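Local coordinates for protein putative methyltransferase (PDB 7DMB) that probably transfers methyl groups from S-adenosylmethionine as a trans-acting partner of a polyketide synthase in calbistrin biosynthesis, at residues Ile71-Lys76 and Asn92-Glu97; Leu260-Asp265 and His286-Leu291; Glu293-Val298 and Gly306-Gln311. One frame throughout, in Å; residues are numbered along the deposited sequence.

Contact 1. Residues Ile71-Lys76 and Asn92-Glu97; sequences IQMQEK and NWLASE
Leu94 meets two side chains of the facing helix, Met73 and Gln74. Its CD2 branch lies 3.7 Å from CE of Met73. The side chains of Met73 and Leu94 cross at about a right angle. The chain of Met73 bends at its last torsion (chi3 81°), and SD stays 4.1 Å from the same Leu94 CD2. Gln74 brings its amide up beside the leucine and the next residue. NE2 of Gln74 sits 3.5 Å from CG of Leu94, and OE1 of Gln74 is 3.5 Å from CA of Ala95. These are packing contacts of a polar group on carbon. CG of Gln74 lies anti to the carbonyl carbon, and the chain bends at chi2 (-56°), bringing NE2 back to its own helix. There NE2 is hydrogen-bonded to the backbone O of Ala70. This bond helps fix the amide, while NE2 also lies against Leu94.

The two segments belong to helix 56-79 and helix 85-101, two consecutive helices of the all-helical region, joined by a short loop. Their local axes run at 130° and come within 9.9 Å, so the pair is splayed rather than strictly antiparallel. The backbones are nearest at Gln74 and Ala95, whose CA atoms are 6.8 Å apart. The small Ala95 lies at the margin of the contact.

Farther out, Leu94 also packs on Ala70 and Leu77 of helix 56-79. Met73 is backed by Val149 and Val153 of helix 140-157 and touches Tyr90.

Contact 2. Residues Leu260-Asp265 and His286-Leu291; sequences LDISKD and HATPCL. With SAH (S-adenosyl-L-homocysteine), chain C.
Ile262 and Thr288 meet beside the adenine of S-adenosyl-L-homocysteine, in the cofactor pocket of a Rossmann-like methyltransferase fold. One segment is the loop after strand 255-259, and the other leads from strand 276-282 into helix 291-301. The close part of the contact is apolar. CG2 of Ile262 lies 3.8 Å from CG2 of Thr288, and the two side chains approach at a slant. Both methyls lie over one face of the adenine: Ile262 CG2 is 3.6 Å from N1 of the ligand, and Thr288 CG2 is 3.8 Å from its N6. CG2 of Thr288 lies anti to the carbonyl carbon, which turns this methyl to the ligand. That leaves OG1 between the backbone N and the carbonyl carbon, hydrogen-bonded to Leu285 O.

The 260-265 loop reads the adenine edge with two bonds. The backbone N of Ile262 donates to N1 of the ligand at 162°, a fairly straight bond. N6 of the ligand donates to OD2 of Asp261, with a more bent angle of 139°.

The outer side is looser. There CB of Ser263 stands 4.1 Å from CD of the exposed Pro289, a bare van der Waals touch. Within the loop, Asp261 closes an Asx turn, in which its OD2 accepts from the backbone N of Ser263 at 2.9 Å, on the anti side and 35° out of the carboxylate plane.

Contact 3. Residues Glu293-Val298 and Gly306-Gln311; sequences ETLKNV and GFLFNQ
Helix 291-301 packs on the central sheet of the Rossmann-like methyltransferase fold, and this contact is where it leans on strand 306-313. Strand 276-282, helix 291-301 and strand 306-313 form a beta-alpha-beta crossover, because the two strands are parallel neighbours in the sheet. Leu308 is the strand residue that carries the contact. Its side chain points at the helix and divides between two partners one helical turn apart. The CD2 branch of Leu308 lies 3.6 Å from CD2 of Leu295. The CD1 branch of Leu308 lies 4.1 Å from CG1 of Val298.

Both helix side chains cross the leucine at about a right angle. In Leu308, chi1 of 164° carries CG out toward the helix, and chi2 of 64° splits the two methyls between the partners. Val298 starts out toward the strand and needs little reach. Leu295 leaves its helix more obliquely, and the outer part of its chain turns in to bring CD2 to the strand. All three residues are buried, and the contact between the segments is wholly apolar. The nearest backbones are those of Val298 and Leu308, with CA atoms 7.5 Å apart.

Neighbouring elements complete the layer. Val279 of strand 276-282 touches both Val298 and Leu308. Leu353 of helix 346-355 touches both Leu295 and Leu308. Val298 meets the leucine at two carbons, one at the end of its side chain and one at its root: besides CD1, CB of Leu308 also lies 4.1 Å from CG1 of Val298.

In the fold
Contacts 2 and 3 share one neighbourhood, with centres about 10 Å apart. Contact 3 is core helix-on-sheet packing. Contact 2 is partly buried and lies where loops at the C-terminal ends of parallel strands hold the ligand. The two touch through hydrogen bonds that tie helix 291-301 to the pocket loops: Thr294 OG1 with Thr288 OG1, and Asn297 ND2 to Ile262 O. Val298 of contact 3 also packs on Ile262. Contact 1 stands apart, its centre about 37 Å from that of contact 3, and joins two helices away from the annotated sites. It mixes apolar packing with a folded-back amide, contact 3 is purely apolar, and contact 2 adds polar recognition of adenine.

Contact 1. Residues Ile71-Lys76 and Asn92-Glu97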
loop_
_atom_site.group_PDB
_atom_site.type_symbol
_atom_site.label_atom_id
_atom_site.label_comp_id
_atom_site.label_asym_id
_atom_site.label_seq_id
_atom_site.Cartn_x
_atom_site.Cartn_y
_atom_site.Cartn_z
ATOM N N ILE A 71 -12.924 -11.338 -16.265
ATOM C CA ILE A 71 -13.722 -11.897 -17.360
ATOM C C ILE A 71 -14.712 -12.921 -16.822
ATOM O O ILE A 71 -15.900 -12.912 -17.165
ATOM C CB ILE A 71 -12.804 -12.531 -18.420
ATOM C CG1 ILE A 71 -11.907 -11.476 -19.086
ATOM C CG2 ILE A 71 -13.642 -13.312 -19.459
ATOM C CD1 ILE A 71 -10.703 -12.080 -19.854
ATOM N N GLN A 72 -14.226 -13.812 -15.951
ATOM C CA GLN A 72 -15.044 -14.872 -15.383
ATOM C C GLN A 72 -16.143 -14.334 -14.488
ATOM O O GLN A 72 -17.098 -15.058 -14.210
ATOM C CB GLN A 72 -14.155 -15.847 -14.593
ATOM C CG GLN A 72 -14.653 -17.288 -14.559
ATOM C CD GLN A 72 -14.501 -18.007 -15.889
ATOM O OE1 GLN A 72 -13.982 -17.458 -16.852
ATOM N NE2 GLN A 72 -14.955 -19.249 -15.941
ATOM N N MET A 73 -16.022 -13.087 -14.021
ATOM C CA MET A 73 -17.008 -12.503 -13.122
ATOM C C MET A 73 -18.190 -11.863 -13.835
ATOM O O MET A 73 -19.206 -11.586 -13.186
ATOM C CB MET A 73 -16.343 -11.448 -12.238
ATOM C CG MET A 73 -15.572 -12.041 -11.087
ATOM S SD MET A 73 -14.262 -10.930 -10.545
ATOM C CE MET A 73 -15.222 -9.799 -9.532
ATOM N N GLN A 74 -18.084 -11.620 -15.139
ATOM C CA GLN A 74 -19.061 -10.777 -15.824
ATOM C C GLN A 74 -20.470 -11.347 -15.707
ATOM O O GLN A 74 -21.395 -10.663 -15.255
ATOM C CB GLN A 74 -18.663 -10.598 -17.293
ATOM C CG GLN A 74 -17.351 -9.836 -17.450
ATOM C CD GLN A 74 -17.382 -8.476 -16.767
ATOM O OE1 GLN A 74 -18.283 -7.662 -17.026
ATOM N NE2 GLN A 74 -16.394 -8.213 -15.896
ATOM N N GLU A 75 -20.657 -12.604 -16.109
ATOM C CA GLU A 75 -22.003 -13.165 -16.085
ATOM C C GLU A 75 -22.495 -13.331 -14.656
ATOM O O GLU A 75 -23.686 -13.135 -14.377
ATOM C CB GLU A 75 -22.040 -14.505 -16.833
ATOM C CG GLU A 75 -23.462 -15.065 -16.952
ATOM C CD GLU A 75 -23.534 -16.425 -17.629
ATOM O OE1 GLU A 75 -22.591 -16.787 -18.368
ATOM O OE2 GLU A 75 -24.546 -17.132 -17.419
ATOM N N LYS A 76 -21.583 -13.649 -13.738
ATOM C CA LYS A 76 -21.944 -13.779 -12.335
ATOM C C LYS A 76 -22.421 -12.442 -11.771
ATOM O O LYS A 76 -23.458 -12.369 -11.095
ATOM C CB LYS A 76 -20.732 -14.309 -11.557
ATOM C CG LYS A 76 -21.059 -15.344 -10.506
ATOM C CD LYS A 76 -19.808 -15.936 -9.848
ATOM C CE LYS A 76 -20.027 -16.153 -8.349
ATOM N NZ LYS A 76 -18.941 -16.914 -7.739
ATOM N N ASN A 92 -20.382 -1.891 -12.633
ATOM C CA ASN A 92 -20.307 -0.993 -13.785
ATOM C C ASN A 92 -18.864 -0.761 -14.209
ATOM O O ASN A 92 -18.537 -0.835 -15.398
ATOM C CB ASN A 92 -20.986 0.340 -13.463
ATOM C CG ASN A 92 -22.500 0.218 -13.372
ATOM O OD1 ASN A 92 -23.101 -0.738 -13.885
ATOM N ND2 ASN A 92 -23.127 1.191 -12.721
ATOM N N TRP A 93 -17.985 -0.462 -13.241
ATOM C CA TRP A 93 -16.565 -0.308 -13.551
ATOM C C TRP A 93 -15.992 -1.573 -14.181
ATOM O O TRP A 93 -15.272 -1.505 -15.183
ATOM C CB TRP A 93 -15.763 0.055 -12.291
ATOM C CG TRP A 93 -14.283 -0.019 -12.558
ATOM C CD1 TRP A 93 -13.525 0.908 -13.216
ATOM C CD2 TRP A 93 -13.401 -1.098 -12.233
ATOM N NE1 TRP A 93 -12.223 0.483 -13.301
ATOM C CE2 TRP A 93 -12.120 -0.748 -12.711
ATOM C CE3 TRP A 93 -13.565 -2.322 -11.583
ATOM C CZ2 TRP A 93 -11.012 -1.576 -12.555
ATOM C CZ3 TRP A 93 -12.453 -3.140 -11.417
ATOM C CH2 TRP A 93 -11.197 -2.764 -11.902
ATOM N N LEU A 94 -16.291 -2.739 -13.607
ATOM C CA LEU A 94 -15.702 -3.967 -14.136
ATOM C C LEU A 94 -16.194 -4.261 -15.553
ATOM O O LEU A 94 -15.410 -4.707 -16.392
ATOM C CB LEU A 94 -15.982 -5.149 -13.207
ATOM C CG LEU A 94 -14.972 -6.297 -13.366
ATOM C CD1 LEU A 94 -13.571 -5.784 -13.286
ATOM C CD2 LEU A 94 -15.189 -7.378 -12.341
ATOM N N ALA A 95 -17.479 -4.011 -15.839
ATOM C CA ALA A 95 -17.988 -4.162 -17.205
ATOM C C ALA A 95 -17.231 -3.277 -18.186
ATOM O O ALA A 95 -16.993 -3.675 -19.331
ATOM C CB ALA A 95 -19.481 -3.829 -17.275
ATOM N N SER A 96 -16.854 -2.069 -17.762
ATOM C CA SER A 96 -16.149 -1.173 -18.673
ATOM C C SER A 96 -14.707 -1.625 -18.886
ATOM O O SER A 96 -14.171 -1.510 -19.993
ATOM C CB SER A 96 -16.212 0.259 -18.147
ATOM O OG SER A 96 -15.166 0.505 -17.230
ATOM N N GLU A 97 -14.067 -2.176 -17.849
ATOM C CA GLU A 97 -12.717 -2.704 -18.033
ATOM C C GLU A 97 -12.740 -3.964 -18.901
ATOM O O GLU A 97 -11.892 -4.132 -19.781
ATOM C CB GLU A 97 -12.069 -2.958 -16.667
ATOM C CG GLU A 97 -10.537 -2.844 -16.623
ATOM C CD GLU A 97 -9.989 -1.448 -16.953
ATOM O OE1 GLU A 97 -10.662 -0.431 -16.712
ATOM O OE2 GLU A 97 -8.849 -1.368 -17.442
#

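Contact 2. Residues Leu260-Asp265 and His286-Leu291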
loop_
_atom_site.group_PDB
_atom_site.type_symbol
_atom_site.label_atom_id
_atom_site.label_comp_id
_atom_site.label_asym_id
_atom_site.label_seq_id
_atom_site.Cartn_x
_atom_site.Cartn_y
_atom_site.Cartn_z
ATOM N N LEU A 260 -4.971 4.737 16.722
ATOM C CA LEU A 260 -4.863 6.106 16.228
ATOM C C LEU A 260 -5.589 6.239 14.898
ATOM O O LEU A 260 -5.350 5.458 13.963
ATOM C CB LEU A 260 -3.409 6.536 16.061
ATOM C CG LEU A 260 -3.266 7.873 15.334
ATOM C CD1 LEU A 260 -3.865 8.989 16.194
ATOM C CD2 LEU A 260 -1.820 8.183 15.021
ATOM N N ASP A 261 -6.471 7.236 14.833
ATOM C CA ASP A 261 -7.178 7.640 13.625
ATOM C C ASP A 261 -6.499 8.902 13.110
ATOM O O ASP A 261 -6.693 9.984 13.676
ATOM C CB ASP A 261 -8.651 7.896 13.941
ATOM C CG ASP A 261 -9.469 8.310 12.717
ATOM O OD1 ASP A 261 -10.708 8.350 12.861
ATOM O OD2 ASP A 261 -8.892 8.622 11.639
ATOM N N ILE A 262 -5.710 8.771 12.036
ATOM C CA ILE A 262 -4.938 9.914 11.542
ATOM C C ILE A 262 -5.799 10.940 10.818
ATOM O O ILE A 262 -5.327 12.062 10.566
ATOM C CB ILE A 262 -3.770 9.424 10.660
ATOM C CG1 ILE A 262 -2.695 10.511 10.468
ATOM C CG2 ILE A 262 -4.279 8.905 9.313
ATOM C CD1 ILE A 262 -2.069 11.051 11.747
ATOM N N SER A 263 -7.060 10.619 10.510
ATOM C CA SER A 263 -7.955 11.641 9.965
ATOM C C SER A 263 -8.418 12.654 11.011
ATOM O O SER A 263 -9.089 13.620 10.641
ATOM C CB SER A 263 -9.188 11.007 9.292
ATOM O OG SER A 263 -10.038 10.310 10.201
ATOM N N LYS A 264 -8.073 12.465 12.286
ATOM C CA LYS A 264 -8.515 13.327 13.370
ATOM C C LYS A 264 -7.321 13.723 14.224
ATOM O O LYS A 264 -6.259 13.098 14.166
ATOM C CB LYS A 264 -9.567 12.644 14.251
ATOM C CG LYS A 264 -10.858 12.353 13.520
ATOM C CD LYS A 264 -11.763 11.456 14.341
ATOM C CE LYS A 264 -12.877 10.909 13.467
ATOM N NZ LYS A 264 -14.216 11.319 13.934
ATOM N N ASP A 265 -7.514 14.765 15.034
ATOM C CA ASP A 265 -6.427 15.336 15.822
ATOM C C ASP A 265 -5.779 14.271 16.712
ATOM O O ASP A 265 -6.471 13.658 17.544
ATOM C CB ASP A 265 -6.930 16.496 16.682
ATOM C CG ASP A 265 -5.901 16.942 17.695
ATOM O OD1 ASP A 265 -4.705 17.017 17.340
ATOM O OD2 ASP A 265 -6.285 17.214 18.851
ATOM N N HIS A 286 -4.064 7.216 1.865
ATOM C CA HIS A 286 -5.073 7.354 0.816
ATOM C C HIS A 286 -6.438 6.828 1.251
ATOM O O HIS A 286 -7.436 7.105 0.573
ATOM C CB HIS A 286 -4.624 6.655 -0.479
ATOM C CG HIS A 286 -4.674 5.158 -0.426
ATOM N ND1 HIS A 286 -3.549 4.374 -0.578
ATOM C CD2 HIS A 286 -5.711 4.301 -0.267
ATOM C CE1 HIS A 286 -3.891 3.101 -0.508
ATOM N NE2 HIS A 286 -5.196 3.029 -0.313
ATOM N N ALA A 287 -6.495 6.052 2.345
ATOM C CA ALA A 287 -7.765 5.576 2.885
ATOM C C ALA A 287 -8.485 6.628 3.722
ATOM O O ALA A 287 -9.632 6.404 4.123
ATOM C CB ALA A 287 -7.553 4.306 3.723
ATOM N N THR A 288 -7.869 7.747 3.970
ATOM C CA THR A 288 -8.508 8.799 4.738
ATOM C C THR A 288 -9.272 9.734 3.808
ATOM O O THR A 288 -8.971 9.813 2.611
ATOM C CB THR A 288 -7.457 9.565 5.545
ATOM O OG1 THR A 288 -6.639 10.352 4.665
ATOM C CG2 THR A 288 -6.579 8.585 6.299
ATOM N N PRO A 289 -10.286 10.445 4.331
ATOM C CA PRO A 289 -11.169 11.223 3.442
ATOM C C PRO A 289 -10.555 12.507 2.906
ATOM O O PRO A 289 -10.932 12.949 1.809
ATOM C CB PRO A 289 -12.407 11.504 4.313
ATOM C CG PRO A 289 -12.010 11.200 5.709
ATOM C CD PRO A 289 -10.881 10.220 5.660
ATOM N N CYS A 290 -9.612 13.115 3.611
ATOM C CA CYS A 290 -9.120 14.423 3.201
ATOM C C CYS A 290 -7.616 14.428 3.439
ATOM O O CYS A 290 -7.169 14.445 4.588
ATOM C CB CYS A 290 -9.836 15.528 3.997
ATOM S SG CYS A 290 -9.205 17.196 3.767
ATOM N N LEU A 291 -6.831 14.386 2.367
ATOM C CA LEU A 291 -5.401 14.144 2.535
ATOM C C LEU A 291 -4.717 15.291 3.267
ATOM O O LEU A 291 -3.803 15.061 4.067
ATOM C CB LEU A 291 -4.730 13.899 1.183
ATOM C CG LEU A 291 -5.254 12.694 0.413
ATOM C CD1 LEU A 291 -4.379 12.450 -0.777
ATOM C CD2 LEU A 291 -5.311 11.458 1.335
HETATM N N SAH C . 0.178 -0.943 6.472
HETATM C CA SAH C . -0.755 -2.024 6.050
HETATM C CB SAH C . -1.060 -1.963 4.550
HETATM C CG SAH C . -2.128 -0.948 4.203
HETATM S SD SAH C . -3.799 -1.403 4.761
HETATM C C SAH C . -0.145 -3.383 6.401
HETATM O O SAH C . -0.923 -4.235 6.877
HETATM O OXT SAH C . 1.087 -3.526 6.212
HETATM C "C5'" SAH C . -4.353 0.157 5.497
HETATM C "C4'" SAH C . -4.282 0.129 7.009
HETATM O "O4'" SAH C . -4.556 1.458 7.515
HETATM C "C3'" SAH C . -5.305 -0.805 7.661
HETATM O "O3'" SAH C . -4.658 -1.597 8.647
HETATM C "C2'" SAH C . -6.344 0.162 8.240
HETATM O "O2'" SAH C . -7.004 -0.299 9.399
HETATM C "C1'" SAH C . -5.494 1.385 8.560
HETATM N N9 SAH C . -6.263 2.625 8.563
HETATM C C8 SAH C . -7.336 2.903 7.756
HETATM N N7 SAH C . -7.843 4.093 7.950
HETATM C C5 SAH C . -7.065 4.635 8.961
HETATM C C6 SAH C . -7.104 5.881 9.616
HETATM N N6 SAH C . -7.997 6.828 9.345
HETATM N N1 SAH C . -6.178 6.109 10.581
HETATM C C2 SAH C . -5.285 5.147 10.850
HETATM N N3 SAH C . -5.152 3.945 10.296
HETATM C C4 SAH C . -6.082 3.741 9.347
#

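Contact 3. Residues Glu293-Val298 and Gly306-Gln311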
loop_
_atom_site.group_PDB
_atom_site.type_symbol
_atom_site.label_atom_id
_atom_site.label_comp_id
_atom_site.label_asym_id
_atom_site.label_seq_id
_atom_site.Cartn_x
_atom_site.Cartn_y
_atom_site.Cartn_z
ATOM N N GLU A 293 -5.911 17.410 5.593
ATOM C CA GLU A 293 -6.143 17.309 7.031
ATOM C C GLU A 293 -5.360 16.148 7.626
ATOM O O GLU A 293 -4.802 16.256 8.729
ATOM C CB GLU A 293 -7.636 17.152 7.307
ATOM C CG GLU A 293 -8.359 18.467 7.580
ATOM C CD GLU A 293 -9.846 18.260 7.805
ATOM O OE1 GLU A 293 -10.203 17.243 8.438
ATOM O OE2 GLU A 293 -10.655 19.105 7.355
ATOM N N THR A 294 -5.284 15.041 6.888
ATOM C CA THR A 294 -4.477 13.897 7.298
ATOM C C THR A 294 -3.009 14.266 7.412
ATOM O O THR A 294 -2.337 13.914 8.392
ATOM C CB THR A 294 -4.648 12.765 6.298
ATOM O OG1 THR A 294 -5.915 12.149 6.525
ATOM C CG2 THR A 294 -3.504 11.738 6.435
ATOM N N LEU A 295 -2.480 14.958 6.402
ATOM C CA LEU A 295 -1.075 15.333 6.468
ATOM C C LEU A 295 -0.812 16.375 7.569
ATOM O O LEU A 295 0.235 16.322 8.223
ATOM C CB LEU A 295 -0.613 15.802 5.080
ATOM C CG LEU A 295 -0.541 14.688 4.013
ATOM C CD1 LEU A 295 -0.546 15.209 2.583
ATOM C CD2 LEU A 295 0.674 13.792 4.213
ATOM N N LYS A 296 -1.758 17.291 7.829
ATOM C CA LYS A 296 -1.599 18.211 8.959
ATOM C C LYS A 296 -1.583 17.466 10.289
ATOM O O LYS A 296 -0.908 17.895 11.240
ATOM C CB LYS A 296 -2.718 19.258 8.980
ATOM C CG LYS A 296 -2.703 20.265 7.817
ATOM C CD LYS A 296 -3.914 21.224 7.874
ATOM C CE LYS A 296 -3.821 22.301 6.795
ATOM N NZ LYS A 296 -4.821 23.386 6.974
ATOM N N ASN A 297 -2.319 16.360 10.384
ATOM C CA ASN A 297 -2.281 15.573 11.612
ATOM C C ASN A 297 -0.965 14.815 11.736
ATOM O O ASN A 297 -0.443 14.669 12.850
ATOM C CB ASN A 297 -3.476 14.624 11.674
ATOM C CG ASN A 297 -4.789 15.356 11.930
ATOM O OD1 ASN A 297 -4.809 16.444 12.524
ATOM N ND2 ASN A 297 -5.892 14.774 11.466
ATOM N N VAL A 298 -0.390 14.368 10.612
ATOM C CA VAL A 298 0.952 13.789 10.665
ATOM C C VAL A 298 1.968 14.836 11.118
ATOM O O VAL A 298 2.868 14.543 11.911
ATOM C CB VAL A 298 1.336 13.181 9.305
ATOM C CG1 VAL A 298 2.803 12.773 9.308
ATOM C CG2 VAL A 298 0.465 11.977 8.985
ATOM N N GLY A 306 11.384 16.801 11.822
ATOM C CA GLY A 306 10.957 15.440 11.561
ATOM C C GLY A 306 10.552 15.183 10.103
ATOM O O GLY A 306 10.454 16.091 9.278
ATOM N N PHE A 307 10.314 13.900 9.802
ATOM C CA PHE A 307 10.060 13.420 8.450
ATOM C C PHE A 307 8.854 12.498 8.430
ATOM O O PHE A 307 8.650 11.692 9.350
ATOM C CB PHE A 307 11.262 12.637 7.871
ATOM C CG PHE A 307 12.358 13.505 7.307
ATOM C CD1 PHE A 307 12.347 13.893 5.972
ATOM C CD2 PHE A 307 13.411 13.923 8.111
ATOM C CE1 PHE A 307 13.360 14.674 5.456
ATOM C CE2 PHE A 307 14.418 14.716 7.599
ATOM C CZ PHE A 307 14.403 15.084 6.280
ATOM N N LEU A 308 8.068 12.614 7.364
ATOM C CA LEU A 308 7.094 11.599 6.990
ATOM C C LEU A 308 7.705 10.723 5.903
ATOM O O LEU A 308 8.162 11.234 4.874
ATOM C CB LEU A 308 5.798 12.240 6.490
ATOM C CG LEU A 308 4.874 11.290 5.717
ATOM C CD1 LEU A 308 4.369 10.150 6.609
ATOM C CD2 LEU A 308 3.732 12.078 5.121
ATOM N N PHE A 309 7.740 9.415 6.134
ATOM C CA PHE A 309 8.048 8.468 5.075
ATOM C C PHE A 309 6.751 7.775 4.697
ATOM O O PHE A 309 6.149 7.072 5.522
ATOM C CB PHE A 309 9.122 7.456 5.475
ATOM C CG PHE A 309 9.268 6.339 4.489
ATOM C CD1 PHE A 309 9.816 6.567 3.241
ATOM C CD2 PHE A 309 8.797 5.075 4.782
ATOM C CE1 PHE A 309 9.915 5.546 2.315
ATOM C CE2 PHE A 309 8.911 4.060 3.869
ATOM C CZ PHE A 309 9.459 4.300 2.627
ATOM N N ASN A 310 6.319 7.990 3.460
ATOM C CA ASN A 310 4.981 7.625 3.001
ATOM C C ASN A 310 5.107 6.716 1.779
ATOM O O ASN A 310 5.553 7.149 0.710
ATOM C CB ASN A 310 4.174 8.889 2.691
ATOM C CG ASN A 310 2.705 8.611 2.396
ATOM O OD1 ASN A 310 2.112 7.655 2.895
ATOM N ND2 ASN A 310 2.111 9.469 1.583
ATOM N N GLN A 311 4.747 5.452 1.944
ATOM C CA GLN A 311 4.753 4.483 0.855
ATOM C C GLN A 311 3.330 4.373 0.323
ATOM O O GLN A 311 2.419 3.999 1.073
ATOM C CB GLN A 311 5.260 3.131 1.357
ATOM C CG GLN A 311 5.608 2.095 0.284
ATOM C CD GLN A 311 6.172 0.825 0.897
ATOM O OE1 GLN A 311 5.488 0.126 1.658
ATOM N NE2 GLN A 311 7.433 0.529 0.588
#